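Hypothetical 30.2 KD protein c25g10.02 IN chromosome I (Schizosaccharomyces pombe, PDB 1KCF) resolves four-way Holliday junctions as a homodimeric, magnesium-dependent mitochondrial endonuclease, cutting at the point of strand exchange after CT and TT sequences. Local coordinates at residues S40-I45 / F109-L115; N51-C55 / D227-A232. All coordinates share one frame; numbering follows the deposited sequence.

Interaction 1 of 2, residues S40-I45 / F109-L115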
loop_
_atom_site.group_PDB
_atom_site.type_symbol
_atom_site.label_atom_id
_atom_site.label_comp_id
_atom_site.label_asym_id
_atom_site.label_seq_id
_atom_site.Cartn_x
_atom_site.Cartn_y
_atom_site.Cartn_z
ATOM N N SER A 40 -23.174 -12.038 6.839
ATOM C CA SER A 40 -24.127 -11.121 6.237
ATOM C C SER A 40 -23.328 -9.905 5.779
ATOM O O SER A 40 -22.302 -9.572 6.372
ATOM C CB SER A 40 -25.205 -10.698 7.248
ATOM O OG SER A 40 -24.644 -9.992 8.347
ATOM N N ARG A 41 -23.794 -9.255 4.719
ATOM C CA ARG A 41 -23.122 -8.082 4.177
ATOM C C ARG A 41 -21.634 -8.366 3.957
ATOM O O ARG A 41 -20.760 -7.680 4.483
ATOM C CB ARG A 41 -23.312 -6.886 5.115
ATOM C CG ARG A 41 -24.775 -6.587 5.441
ATOM C CD ARG A 41 -24.929 -5.276 6.207
ATOM N NE ARG A 41 -24.795 -4.108 5.336
ATOM C CZ ARG A 41 -25.720 -3.716 4.462
ATOM N NH1 ARG A 41 -26.852 -4.396 4.340
ATOM N NH2 ARG A 41 -25.515 -2.647 3.705
ATOM N N VAL A 42 -21.366 -9.402 3.174
ATOM C CA VAL A 42 -20.010 -9.808 2.855
ATOM C C VAL A 42 -19.612 -9.198 1.512
ATOM O O VAL A 42 -20.243 -9.463 0.486
ATOM C CB VAL A 42 -19.913 -11.341 2.767
ATOM C CG1 VAL A 42 -18.488 -11.758 2.441
ATOM C CG2 VAL A 42 -20.366 -11.963 4.089
ATOM N N LEU A 43 -18.576 -8.368 1.526
ATOM C CA LEU A 43 -18.106 -7.732 0.299
ATOM C C LEU A 43 -16.832 -8.390 -0.230
ATOM O O LEU A 43 -15.748 -8.206 0.325
ATOM C CB LEU A 43 -17.849 -6.240 0.534
ATOM C CG LEU A 43 -17.342 -5.470 -0.691
ATOM C CD1 LEU A 43 -18.422 -5.429 -1.765
ATOM C CD2 LEU A 43 -16.945 -4.056 -0.284
ATOM N N GLY A 44 -16.976 -9.169 -1.297
ATOM C CA GLY A 44 -15.831 -9.827 -1.896
ATOM C C GLY A 44 -15.228 -8.933 -2.962
ATOM O O GLY A 44 -15.937 -8.466 -3.853
ATOM N N ILE A 45 -13.923 -8.696 -2.878
ATOM C CA ILE A 45 -13.248 -7.834 -3.840
ATOM C C ILE A 45 -12.070 -8.475 -4.565
ATOM O O ILE A 45 -11.185 -9.072 -3.951
ATOM C CB ILE A 45 -12.742 -6.549 -3.164
ATOM C CG1 ILE A 45 -13.928 -5.736 -2.647
ATOM C CG2 ILE A 45 -11.922 -5.731 -4.152
ATOM C CD1 ILE A 45 -13.525 -4.514 -1.858
ATOM N N PHE A 109 -22.016 0.167 0.398
ATOM C CA PHE A 109 -22.329 -1.169 0.881
ATOM C C PHE A 109 -22.321 -1.322 2.395
ATOM O O PHE A 109 -23.012 -2.189 2.931
ATOM C CB PHE A 109 -21.356 -2.172 0.255
ATOM C CG PHE A 109 -21.325 -2.119 -1.242
ATOM C CD1 PHE A 109 -20.114 -2.057 -1.923
ATOM C CD2 PHE A 109 -22.510 -2.107 -1.974
ATOM C CE1 PHE A 109 -20.081 -1.978 -3.310
ATOM C CE2 PHE A 109 -22.491 -2.031 -3.364
ATOM C CZ PHE A 109 -21.275 -1.965 -4.035
ATOM N N ASN A 110 -21.546 -0.492 3.084
ATOM C CA ASN A 110 -21.468 -0.569 4.539
ATOM C C ASN A 110 -21.366 -2.044 4.936
ATOM O O ASN A 110 -22.262 -2.586 5.577
ATOM C CB ASN A 110 -22.724 0.045 5.155
ATOM C CG ASN A 110 -22.474 0.612 6.529
ATOM O OD1 ASN A 110 -21.726 1.578 6.686
ATOM N ND2 ASN A 110 -23.092 0.014 7.538
ATOM N N PRO A 111 -20.262 -2.710 4.555
ATOM C CA PRO A 111 -20.027 -4.128 4.849
ATOM C C PRO A 111 -19.678 -4.501 6.284
ATOM O O PRO A 111 -19.164 -3.688 7.054
ATOM C CB PRO A 111 -18.881 -4.498 3.900
ATOM C CG PRO A 111 -18.899 -3.410 2.848
ATOM C CD PRO A 111 -19.210 -2.194 3.665
ATOM N N HIS A 112 -19.966 -5.753 6.626
ATOM C CA HIS A 112 -19.645 -6.286 7.937
ATOM C C HIS A 112 -18.314 -7.004 7.752
ATOM O O HIS A 112 -17.525 -7.144 8.686
ATOM C CB HIS A 112 -20.698 -7.299 8.398
ATOM C CG HIS A 112 -22.012 -6.687 8.770
ATOM N ND1 HIS A 112 -22.128 -5.395 9.234
ATOM C CD2 HIS A 112 -23.263 -7.207 8.790
ATOM C CE1 HIS A 112 -23.393 -5.144 9.522
ATOM N NE2 HIS A 112 -24.101 -6.227 9.261
ATOM N N VAL A 113 -18.081 -7.458 6.525
ATOM C CA VAL A 113 -16.860 -8.168 6.186
ATOM C C VAL A 113 -16.412 -7.805 4.778
ATOM O O VAL A 113 -17.227 -7.643 3.872
ATOM C CB VAL A 113 -17.062 -9.704 6.242
ATOM C CG1 VAL A 113 -15.763 -10.415 5.866
ATOM C CG2 VAL A 113 -17.510 -10.126 7.638
ATOM N N ILE A 114 -15.104 -7.660 4.610
ATOM C CA ILE A 114 -14.532 -7.346 3.312
ATOM C C ILE A 114 -13.470 -8.384 3.018
ATOM O O ILE A 114 -12.519 -8.537 3.782
ATOM C CB ILE A 114 -13.878 -5.952 3.285
ATOM C CG1 ILE A 114 -14.940 -4.879 3.515
ATOM C CG2 ILE A 114 -13.189 -5.725 1.940
ATOM C CD1 ILE A 114 -14.367 -3.494 3.678
ATOM N N LEU A 115 -13.656 -9.100 1.916
ATOM C CA LEU A 115 -12.732 -10.136 1.478
ATOM C C LEU A 115 -11.906 -9.586 0.322
ATOM O O LEU A 115 -12.451 -9.122 -0.686
ATOM C CB LEU A 115 -13.507 -11.366 1.019
ATOM C CG LEU A 115 -14.573 -11.881 1.992
ATOM C CD1 LEU A 115 -15.240 -13.091 1.377
ATOM C CD2 LEU A 115 -13.950 -12.228 3.338
#
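Leu43 pairs with Ile114 across two parallel strands, 42-47 and 113-118, in the central sheet of an RNase H-like, RuvC-type fold. Arg41 O opens the pairing by accepting His112 N, with Val113 N as a weak second donor. Leu43 N bonds Val113 O at 2.8 Å, and Leu115 N and Ile45 N continue the ladder to Leu43 O and Leu115 O. On the face of Leu43 the hollow lies between Phe109 and Pro111. Leu43 holds CG anti to its backbone N (chi1 180°), which drops its two methyls into that hollow. CD1 meets Phe109 CD1 at 3.8 Å, and CD2 rests on Pro111 CG at 3.7 Å. Ile45 CD1 lies alongside Ile114 CG2. The other face carries Val42 and Leu115, whose CG1 and CD1 touch at 3.7 Å, and Trp238 of helix 224-253 packs over them.

Before the ladder starts, Arg41 CD lies over one face of the His112 ring, 3.6 Å from the ring centroid. The bend at chi3 (77°) then turns the guanidinium toward the end of helix 91-109. NH2 bonds Phe109 O at 2.7 Å, and NE makes a nearly straight, in-plane bond of 3.0 Å to Asn110 O. With an alanine here, both carbonyls are likely to lose their side-chain donors and the His112 ring its packing from CD. Ser40 OG lies at the edge of that ring, 3.1 Å from His112 CD2.

Interaction 2 of 2, residues N51-C55 / D227-A232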
loop_
_atom_site.group_PDB
_atom_site.type_symbol
_atom_site.label_atom_id
_atom_site.label_comp_id
_atom_site.label_asym_id
_atom_site.label_seq_id
_atom_site.Cartn_x
_atom_site.Cartn_y
_atom_site.Cartn_z
ATOM N N ASN A 51 -10.095 -3.750 -14.215
ATOM C CA ASN A 51 -11.087 -4.807 -14.061
ATOM C C ASN A 51 -11.351 -5.106 -12.587
ATOM O O ASN A 51 -11.309 -6.260 -12.143
ATOM C CB ASN A 51 -10.662 -6.087 -14.792
ATOM C CG ASN A 51 -9.411 -6.712 -14.216
ATOM O OD1 ASN A 51 -9.103 -7.867 -14.503
ATOM N ND2 ASN A 51 -8.678 -5.953 -13.410
ATOM N N PHE A 52 -11.609 -4.046 -11.831
ATOM C CA PHE A 52 -11.913 -4.166 -10.413
ATOM C C PHE A 52 -13.241 -4.903 -10.353
ATOM O O PHE A 52 -14.198 -4.520 -11.021
ATOM C CB PHE A 52 -12.059 -2.773 -9.792
ATOM C CG PHE A 52 -12.388 -2.786 -8.321
ATOM C CD1 PHE A 52 -11.385 -2.940 -7.371
ATOM C CD2 PHE A 52 -13.699 -2.631 -7.890
ATOM C CE1 PHE A 52 -11.687 -2.939 -6.008
ATOM C CE2 PHE A 52 -14.013 -2.629 -6.534
ATOM C CZ PHE A 52 -13.006 -2.781 -5.589
ATOM N N SER A 53 -13.305 -5.972 -9.574
ATOM C CA SER A 53 -14.547 -6.718 -9.468
ATOM C C SER A 53 -14.947 -6.878 -8.007
ATOM O O SER A 53 -14.091 -6.983 -7.134
ATOM C CB SER A 53 -14.402 -8.092 -10.119
ATOM O OG SER A 53 -15.635 -8.789 -10.095
ATOM N N TYR A 54 -16.249 -6.891 -7.748
ATOM C CA TYR A 54 -16.745 -7.043 -6.388
ATOM C C TYR A 54 -18.086 -7.762 -6.388
ATOM O O TYR A 54 -18.835 -7.710 -7.365
ATOM C CB TYR A 54 -16.892 -5.667 -5.725
ATOM C CG TYR A 54 -18.010 -4.823 -6.297
ATOM C CD1 TYR A 54 -19.328 -5.001 -5.878
ATOM C CD2 TYR A 54 -17.754 -3.856 -7.273
ATOM C CE1 TYR A 54 -20.367 -4.246 -6.414
ATOM C CE2 TYR A 54 -18.785 -3.095 -7.818
ATOM C CZ TYR A 54 -20.091 -3.294 -7.382
ATOM O OH TYR A 54 -21.125 -2.547 -7.908
ATOM N N CYS A 55 -18.371 -8.449 -5.288
ATOM C CA CYS A 55 -19.628 -9.167 -5.120
ATOM C C CYS A 55 -20.044 -8.939 -3.669
ATOM O O CYS A 55 -19.308 -9.287 -2.743
ATOM C CB CYS A 55 -19.441 -10.665 -5.392
ATOM S SG CYS A 55 -20.992 -11.640 -5.457
ATOM N N ASP A 227 -14.571 -12.147 -14.932
ATOM C CA ASP A 227 -14.181 -11.328 -13.798
ATOM C C ASP A 227 -15.269 -11.306 -12.726
ATOM O O ASP A 227 -14.963 -11.334 -11.535
ATOM C CB ASP A 227 -13.837 -9.906 -14.253
ATOM C CG ASP A 227 -12.595 -9.863 -15.140
ATOM O OD1 ASP A 227 -11.856 -10.869 -15.179
ATOM O OD2 ASP A 227 -12.348 -8.823 -15.791
ATOM N N MET A 228 -16.534 -11.273 -13.145
ATOM C CA MET A 228 -17.649 -11.265 -12.197
ATOM C C MET A 228 -17.734 -12.611 -11.485
ATOM O O MET A 228 -18.005 -12.681 -10.287
ATOM C CB MET A 228 -18.984 -11.015 -12.911
ATOM C CG MET A 228 -19.139 -9.647 -13.551
ATOM S SD MET A 228 -20.855 -9.339 -14.038
ATOM C CE MET A 228 -20.964 -10.249 -15.545
ATOM N N ALA A 229 -17.520 -13.679 -12.240
ATOM C CA ALA A 229 -17.577 -15.021 -11.685
ATOM C C ALA A 229 -16.494 -15.152 -10.628
ATOM O O ALA A 229 -16.699 -15.775 -9.587
ATOM C CB ALA A 229 -17.372 -16.055 -12.786
ATOM N N ASP A 230 -15.347 -14.540 -10.888
ATOM C CA ASP A 230 -14.240 -14.604 -9.948
ATOM C C ASP A 230 -14.628 -14.058 -8.572
ATOM O O ASP A 230 -14.452 -14.739 -7.561
ATOM C CB ASP A 230 -13.041 -13.832 -10.490
ATOM C CG ASP A 230 -11.724 -14.426 -10.043
ATOM O OD1 ASP A 230 -11.431 -15.567 -10.464
ATOM O OD2 ASP A 230 -10.993 -13.765 -9.270
ATOM N N SER A 231 -15.162 -12.839 -8.523
ATOM C CA SER A 231 -15.547 -12.266 -7.236
ATOM C C SER A 231 -16.705 -13.029 -6.594
ATOM O O SER A 231 -16.786 -13.124 -5.370
ATOM C CB SER A 231 -15.909 -10.776 -7.379
ATOM O OG SER A 231 -17.039 -10.580 -8.211
ATOM N N ALA A 232 -17.600 -13.574 -7.414
ATOM C CA ALA A 232 -18.732 -14.325 -6.883
ATOM C C ALA A 232 -18.241 -15.614 -6.217
ATOM O O ALA A 232 -18.783 -16.040 -5.200
ATOM C CB ALA A 232 -19.723 -14.649 -8.000
#
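Asn51 meets Asp227 at the start of this contact, where strand 52-59 begins beside helix 224-253. Asn51 CB lies 3.4 Å from Asp227 OD2, and the amide and carboxylate planes stand 78° apart. Asn51 OD1 is buried here and has no polar partner in the model. Asp227 OD1 makes a salt bridge with Arg122.

Phe52 points away from the helix. The next residue faces the helix again. Ser53 has OG anti to the backbone N (chi1 -176°), and this sets the hydroxyl against the first turn of the segment 227-232. Ser53 OG and Ser231 OG form a hydrogen bond of 3.0 Å, in which either could be the donor. Asp227 O, also 3.0 Å from Ser53 OG, is a second possible acceptor; which one takes the proton is not settled. Ser231 OG in turn lies 3.1 Å from Met228 O, a possible acceptor within its own helix. The result is a small buried polar cluster between strand and helix.

Tyr54 points away from the helix. Its backbone still passes Ser231, close to that side chain. Cys55 turns back to the helix. Its CB comes 3.6 Å from Ser231 O, and SG lies 3.8 Å from Ala232 CA. The short side chains of Ser53, Cys55, Ser231 and Ala232 are consistent with the close approach, 6.8 Å, of the axes of the short segments 52-55 and 227-232, which run at 45° to each other.

Asp230, a magnesium-binding residue, lies on this same helix turn, and Ser231 touches the other magnesium-binding residue, Asp46. The helix thus brings an acidic residue to the sheet beside Asp46, the acidic metal site typical of RNase H-like nucleases such as RuvC.

Both interactions are buried and meet in one sheet, because strands 42-47 and 52-59 are antiparallel neighbours. Gly44 N probably bonds Cys55 O at 2.7 Å, and Ile45 packs on Phe52. The Phe109 ring of interaction 1 also meets Tyr54 of interaction 2. Their chemistry differs. Interaction 1 joins strand to strand, with a backbone ladder, apolar packing on both faces and a more exposed end round Arg41 and His112. Interaction 2 joins strand to helix, with small side chains and hydroxyls and little apolar contact. It holds the magnesium-binding residue Asp230. Interaction 1 stops just before Asp46, so the two contacts border the metal site from different elements.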